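Side-chain contacts in putative transcription regulator (PDB 3K69), which probably acts as a DNA-binding transcriptional regulator of the winged helix-turn-helix class, built as a dimer of two long-helix subunits: residues A[82-87]-A[134-139]; A[141-146]-A[151-156]. All blocks are in the same frame, centred on the assembly; numbering follows the deposited sequence.

Contact 1: residues A[82-87]-A[134-139]; sequences LYDLTI and YYHQFT. With DMS (dimethyl sulfoxide), chain C.
Y135 lays its phenol ring against that of Y83 in an offset stack. The two ring centres are 4.4 Å apart and the planes diverge by only 13°. The overlap is shifted toward the rims, with CE2 and CZ of Y135 both 3.8 Å from CD2 of Y83. The ring of Y134 packs on the other face of the Y135 ring, its CD2 lying over the centre. Y135 is therefore held between two tyrosines. Its OH is hydrogen-bonded to the OH of Y131. F124 of the second subunit packs on Y135. With an alanine here in place of the ring, Y83 would probably lose the cover on one face and the Y131 hydroxyl this partner. Y83 has CG anti to the backbone N, which sends its ring from helix 79-86 toward Y135. Its own OH lies 2.4 Å from the O of a dimethyl sulfoxide, too short to be taken at face value; the molecule probably comes from the crystallisation liquor.

The next residue, H136, supplies the polar part. NE2 donates to OD2 of D84 at 2.7 Å, with an angle of 159° at the hydrogen. The carboxylate oxygen lies almost exactly in the imidazole plane, whereas the donor stands 36° out of the carboxylate plane. D84 is shared, because its OD1 forms a salt bridge with R132, one turn earlier on helix 111-136. This neighbouring charge is likely to keep the carboxylate ionised. Beyond H136 the backbone of F138 bonds to L79, at the start of helix 79-86. This is a helix-helix junction in a protein of the helix-turn-helix clan: an aromatic stack inside and a His-carboxylate bond at the margin join helix 79-86 to the C-terminal end of the long helix 111-136.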
loop_
_atom_site.group_PDB
_atom_site.type_symbol
_atom_site.label_atom_id
_atom_site.label_comp_id
_atom_site.label_asym_id
_atom_site.label_seq_id
_atom_site.Cartn_x
_atom_site.Cartn_y
_atom_site.Cartn_z
ATOM N N LEU A 82 -6.327 -9.056 11.629
ATOM C CA LEU A 82 -4.898 -9.086 11.981
ATOM C C LEU A 82 -4.081 -7.994 11.264
ATOM O O LEU A 82 -3.277 -7.281 11.900
ATOM C CB LEU A 82 -4.321 -10.480 11.690
ATOM C CG LEU A 82 -2.872 -10.686 12.134
ATOM C CD1 LEU A 82 -2.748 -10.426 13.648
ATOM C CD2 LEU A 82 -2.364 -12.133 11.699
ATOM N N TYR A 83 -4.316 -7.851 9.952
ATOM C CA TYR A 83 -3.640 -6.837 9.117
ATOM C C TYR A 83 -3.915 -5.426 9.684
ATOM O O TYR A 83 -3.001 -4.623 9.834
ATOM C CB TYR A 83 -4.078 -6.927 7.621
ATOM C CG TYR A 83 -3.233 -6.049 6.729
ATOM C CD1 TYR A 83 -3.521 -4.682 6.577
ATOM C CD2 TYR A 83 -2.100 -6.558 6.102
ATOM C CE1 TYR A 83 -2.701 -3.858 5.821
ATOM C CE2 TYR A 83 -1.255 -5.724 5.318
ATOM C CZ TYR A 83 -1.562 -4.374 5.198
ATOM O OH TYR A 83 -0.762 -3.532 4.435
ATOM N N ASP A 84 -5.185 -5.154 9.983
ATOM C CA ASP A 84 -5.602 -3.857 10.450
ATOM C C ASP A 84 -4.988 -3.548 11.811
ATOM O O ASP A 84 -4.599 -2.396 12.075
ATOM C CB ASP A 84 -7.131 -3.721 10.484
ATOM C CG ASP A 84 -7.793 -3.823 9.101
ATOM O OD1 ASP A 84 -7.134 -3.689 8.022
ATOM O OD2 ASP A 84 -9.017 -4.080 9.110
ATOM N N LEU A 85 -4.856 -4.570 12.664
ATOM C CA LEU A 85 -4.205 -4.388 13.959
ATOM C C LEU A 85 -2.714 -4.110 13.826
ATOM O O LEU A 85 -2.196 -3.195 14.445
ATOM C CB LEU A 85 -4.463 -5.596 14.879
ATOM C CG LEU A 85 -3.872 -5.598 16.304
ATOM C CD1 LEU A 85 -4.438 -4.442 17.174
ATOM C CD2 LEU A 85 -4.096 -6.998 16.923
ATOM N N THR A 86 -2.020 -4.881 13.021
ATOM C CA THR A 86 -0.578 -4.775 12.929
ATOM C C THR A 86 -0.124 -3.625 12.037
ATOM O O THR A 86 0.972 -3.129 12.214
ATOM C CB THR A 86 0.047 -6.110 12.454
ATOM O OG1 THR A 86 -0.427 -6.439 11.153
ATOM C CG2 THR A 86 -0.292 -7.253 13.439
ATOM N N ILE A 87 -0.952 -3.229 11.066
ATOM C CA ILE A 87 -0.628 -2.127 10.150
ATOM C C ILE A 87 -1.829 -1.175 10.168
ATOM O O ILE A 87 -2.642 -1.216 9.283
ATOM C CB ILE A 87 -0.261 -2.634 8.715
ATOM C CG1 ILE A 87 0.927 -3.598 8.786
ATOM C CG2 ILE A 87 0.127 -1.456 7.771
ATOM C CD1 ILE A 87 1.322 -4.154 7.489
ATOM N N TYR A 134 -9.555 -7.011 0.839
ATOM C CA TYR A 134 -8.985 -8.265 0.338
ATOM C C TYR A 134 -8.674 -9.252 1.494
ATOM O O TYR A 134 -9.101 -10.419 1.463
ATOM C CB TYR A 134 -7.731 -8.029 -0.523
ATOM C CG TYR A 134 -7.022 -9.317 -0.848
ATOM C CD1 TYR A 134 -7.542 -10.186 -1.818
ATOM C CD2 TYR A 134 -5.923 -9.726 -0.119
ATOM C CE1 TYR A 134 -6.950 -11.379 -2.074
ATOM C CE2 TYR A 134 -5.304 -10.915 -0.400
ATOM C CZ TYR A 134 -5.832 -11.741 -1.379
ATOM O OH TYR A 134 -5.243 -12.948 -1.644
ATOM N N TYR A 135 -7.959 -8.775 2.506
ATOM C CA TYR A 135 -7.551 -9.625 3.622
ATOM C C TYR A 135 -8.730 -10.077 4.469
ATOM O O TYR A 135 -8.722 -11.196 4.962
ATOM C CB TYR A 135 -6.524 -8.924 4.486
ATOM C CG TYR A 135 -5.230 -8.552 3.788
ATOM C CD1 TYR A 135 -4.192 -9.466 3.694
ATOM C CD2 TYR A 135 -5.015 -7.280 3.305
ATOM C CE1 TYR A 135 -3.024 -9.129 3.128
ATOM C CE2 TYR A 135 -3.829 -6.941 2.705
ATOM C CZ TYR A 135 -2.839 -7.876 2.615
ATOM O OH TYR A 135 -1.630 -7.589 2.060
ATOM N N HIS A 136 -9.781 -9.255 4.571
ATOM C CA HIS A 136 -10.960 -9.657 5.332
ATOM C C HIS A 136 -11.729 -10.878 4.835
ATOM O O HIS A 136 -12.538 -11.436 5.594
ATOM C CB HIS A 136 -11.921 -8.466 5.545
ATOM C CG HIS A 136 -11.447 -7.527 6.598
ATOM N ND1 HIS A 136 -11.725 -7.708 7.932
ATOM C CD2 HIS A 136 -10.595 -6.480 6.535
ATOM C CE1 HIS A 136 -11.146 -6.750 8.637
ATOM N NE2 HIS A 136 -10.434 -6.010 7.813
ATOM N N GLN A 137 -11.482 -11.286 3.590
ATOM C CA GLN A 137 -12.037 -12.506 3.035
ATOM C C GLN A 137 -11.494 -13.765 3.670
ATOM O O GLN A 137 -12.106 -14.804 3.515
ATOM C CB GLN A 137 -11.732 -12.660 1.541
ATOM C CG GLN A 137 -12.151 -11.523 0.650
ATOM C CD GLN A 137 -11.633 -11.744 -0.734
ATOM O OE1 GLN A 137 -10.452 -11.531 -1.012
ATOM N NE2 GLN A 137 -12.507 -12.222 -1.611
ATOM N N PHE A 138 -10.338 -13.701 4.329
ATOM C CA PHE A 138 -9.621 -14.906 4.751
ATOM C C PHE A 138 -9.384 -14.946 6.231
ATOM O O PHE A 138 -9.488 -13.924 6.925
ATOM C CB PHE A 138 -8.241 -15.007 4.081
ATOM C CG PHE A 138 -8.303 -14.948 2.587
ATOM C CD1 PHE A 138 -8.876 -15.979 1.868
ATOM C CD2 PHE A 138 -7.852 -13.842 1.913
ATOM C CE1 PHE A 138 -8.971 -15.908 0.471
ATOM C CE2 PHE A 138 -7.968 -13.763 0.540
ATOM C CZ PHE A 138 -8.508 -14.809 -0.174
ATOM N N THR A 139 -8.973 -16.132 6.683
ATOM C CA THR A 139 -8.535 -16.349 8.053
ATOM C C THR A 139 -7.126 -16.876 8.047
ATOM O O THR A 139 -6.580 -17.212 7.013
ATOM C CB THR A 139 -9.407 -17.366 8.841
ATOM O OG1 THR A 139 -9.163 -18.688 8.358
ATOM C CG2 THR A 139 -10.898 -17.031 8.777
HETATM S S DMS C . 2.076 -5.460 3.214
HETATM O O DMS C . 1.360 -3.828 3.369
HETATM C C1 DMS C . 2.972 -5.693 1.668
HETATM C C2 DMS C . 3.483 -5.577 4.370
#

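Contact 2: residues A[141-146]-A[151-156]; sequences ADLQAD and GTFLQH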
loop_
_atom_site.group_PDB
_atom_site.type_symbol
_atom_site.label_atom_id
_atom_site.label_comp_id
_atom_site.label_asym_id
_atom_site.label_seq_id
_atom_site.Cartn_x
_atom_site.Cartn_y
_atom_site.Cartn_z
ATOM N N ALA A 141 -6.459 -19.753 9.058
ATOM C CA ALA A 141 -6.561 -21.122 8.580
ATOM C C ALA A 141 -6.371 -21.167 7.058
ATOM O O ALA A 141 -5.786 -22.083 6.548
ATOM C CB ALA A 141 -7.939 -21.759 8.983
ATOM N N ASP A 142 -6.902 -20.179 6.337
ATOM C CA ASP A 142 -6.634 -20.040 4.888
ATOM C C ASP A 142 -5.145 -19.827 4.655
ATOM O O ASP A 142 -4.582 -20.355 3.712
ATOM C CB ASP A 142 -7.412 -18.864 4.298
ATOM C CG ASP A 142 -8.924 -19.040 4.411
ATOM O OD1 ASP A 142 -9.419 -20.064 3.935
ATOM O OD2 ASP A 142 -9.621 -18.165 4.974
ATOM N N LEU A 143 -4.493 -19.036 5.512
ATOM C CA LEU A 143 -3.085 -18.744 5.306
ATOM C C LEU A 143 -2.263 -19.994 5.548
ATOM O O LEU A 143 -1.374 -20.308 4.780
ATOM C CB LEU A 143 -2.595 -17.560 6.151
ATOM C CG LEU A 143 -1.188 -16.993 5.835
ATOM C CD1 LEU A 143 -1.129 -15.501 6.155
ATOM C CD2 LEU A 143 -0.071 -17.752 6.561
ATOM N N GLN A 144 -2.578 -20.713 6.599
ATOM C CA GLN A 144 -1.949 -22.006 6.849
ATOM C C GLN A 144 -2.180 -23.024 5.745
ATOM O O GLN A 144 -1.255 -23.778 5.394
ATOM C CB GLN A 144 -2.414 -22.566 8.169
ATOM C CG GLN A 144 -1.718 -23.881 8.510
ATOM C CD GLN A 144 -1.954 -24.239 9.946
ATOM O OE1 GLN A 144 -3.070 -24.545 10.302
ATOM N NE2 GLN A 144 -0.925 -24.162 10.775
ATOM N N ALA A 145 -3.398 -23.054 5.192
ATOM C CA ALA A 145 -3.690 -23.839 3.972
ATOM C C ALA A 145 -2.750 -23.559 2.789
ATOM O O ALA A 145 -2.280 -24.488 2.137
ATOM C CB ALA A 145 -5.170 -23.663 3.546
ATOM N N ASP A 146 -2.505 -22.282 2.504
ATOM C CA ASP A 146 -1.593 -21.858 1.448
ATOM C C ASP A 146 -0.110 -22.237 1.718
ATOM O O ASP A 146 0.618 -22.640 0.823
ATOM C CB ASP A 146 -1.655 -20.337 1.230
ATOM C CG ASP A 146 -0.940 -19.931 -0.040
ATOM O OD1 ASP A 146 -1.551 -20.050 -1.132
ATOM O OD2 ASP A 146 0.246 -19.575 0.049
ATOM N N GLY A 151 -0.043 -21.893 -3.840
ATOM C CA GLY A 151 -0.868 -21.495 -4.964
ATOM C C GLY A 151 -2.329 -21.368 -4.613
ATOM O O GLY A 151 -3.150 -21.110 -5.487
ATOM N N THR A 152 -2.672 -21.561 -3.343
ATOM C CA THR A 152 -4.083 -21.490 -2.905
ATOM C C THR A 152 -4.650 -20.058 -3.031
ATOM O O THR A 152 -5.750 -19.864 -3.500
ATOM C CB THR A 152 -4.220 -22.045 -1.446
ATOM O OG1 THR A 152 -4.031 -23.471 -1.459
ATOM C CG2 THR A 152 -5.566 -21.726 -0.835
ATOM N N PHE A 153 -3.888 -19.049 -2.632
ATOM C CA PHE A 153 -4.317 -17.661 -2.836
ATOM C C PHE A 153 -4.391 -17.297 -4.297
ATOM O O PHE A 153 -5.294 -16.555 -4.691
ATOM C CB PHE A 153 -3.429 -16.654 -2.074
ATOM C CG PHE A 153 -3.616 -16.707 -0.606
ATOM C CD1 PHE A 153 -4.846 -16.385 -0.036
ATOM C CD2 PHE A 153 -2.551 -17.012 0.239
ATOM C CE1 PHE A 153 -5.028 -16.456 1.343
ATOM C CE2 PHE A 153 -2.731 -17.060 1.615
ATOM C CZ PHE A 153 -3.961 -16.777 2.165
ATOM N N LEU A 154 -3.461 -17.820 -5.093
ATOM C CA LEU A 154 -3.439 -17.528 -6.525
ATOM C C LEU A 154 -4.663 -18.122 -7.219
ATOM O O LEU A 154 -5.254 -17.483 -8.070
ATOM C CB LEU A 154 -2.145 -18.003 -7.197
ATOM C CG LEU A 154 -0.847 -17.293 -6.780
ATOM C CD1 LEU A 154 0.401 -17.980 -7.376
ATOM C CD2 LEU A 154 -0.905 -15.766 -7.123
ATOM N N GLN A 155 -5.034 -19.340 -6.821
ATOM C CA GLN A 155 -6.237 -20.007 -7.320
ATOM C C GLN A 155 -7.518 -19.274 -6.918
ATOM O O GLN A 155 -8.391 -19.073 -7.748
ATOM C CB GLN A 155 -6.264 -21.463 -6.872
ATOM C CG GLN A 155 -7.358 -22.300 -7.524
ATOM C CD GLN A 155 -7.284 -22.298 -9.047
ATOM O OE1 GLN A 155 -6.322 -22.809 -9.637
ATOM N NE2 GLN A 155 -8.297 -21.716 -9.691
ATOM N N HIS A 156 -7.613 -18.831 -5.674
ATOM C CA HIS A 156 -8.747 -17.989 -5.226
ATOM C C HIS A 156 -8.902 -16.726 -6.119
ATOM O O HIS A 156 -10.005 -16.335 -6.468
ATOM C CB HIS A 156 -8.564 -17.530 -3.763
ATOM C CG HIS A 156 -8.772 -18.592 -2.711
ATOM N ND1 HIS A 156 -9.831 -19.480 -2.724
ATOM C CD2 HIS A 156 -8.100 -18.836 -1.552
ATOM C CE1 HIS A 156 -9.777 -20.244 -1.645
ATOM N NE2 HIS A 156 -8.739 -19.874 -0.915
HETATM O O HOH W 1 -7.885 -21.175 1.312
HETATM O O HOH W 2 -0.930 -18.783 -3.543
HETATM O O HOH W 3 1.743 -20.008 -2.082
#
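D146 carries the polar side of this contact, reaching from helix 140-148 to the first turn of helix 152-160. Its OD1 accepts the backbone N-H of F153 at 3.0 Å, with an angle of 164° at the hydrogen. The donor comes in on the anti side, 32° out of the carboxylate plane. The N of T152 is also close to OD1, at 2.9 Å. OD2 is hydrogen-bonded to T119 of the second subunit.

Water extends the polar links. One water donates to OD1 of D146 and accepts from the N of L154. Another donates to OD2 and accepts from the N of G151. A third joins OD1 of D142 to NE2 of H156, the latter at 2.7 Å. OD2 of D142 takes the N of T139.

Van der Waals contacts centre on F153. Its ring crosses the D146 side chain, with CD2 3.3 Å from CG of D146. L143 is the apolar partner: CZ of F153 lies 3.8 Å from CA of L143 and 4.3 Å from its CB. F138 meets the same ring edge-to-face, and L123 of the second subunit packs on F153.

The axes of segments 141-146 and 152-156 run at 112°. These are two consecutive helices joined by a short link, in which an aspartate of the first accepts the N-H of F153 at the N-terminal end of the second, beside the dimer partner.

Overall arrangement
The two contacts follow one another along the chain, with centres about 14 Å apart. Contact 1 lies about 6 Å from the centre of the chain, contact 2 about 17 Å from it. Both are partly buried. Contact 1 joins helices distant in sequence, 79-86 and 111-136, whereas contact 2 joins the neighbouring helices 140-148 and 152-160. Contact 1 works between side chains: stacked rings and a His-carboxylate hydrogen bond, the carboxylate also paired with R132. Contact 2 relies more on a carboxylate accepting a backbone N-H, with bridging waters and the packing of F153. F138 links them, packing on F153 and H156. Both regions also touch the second subunit.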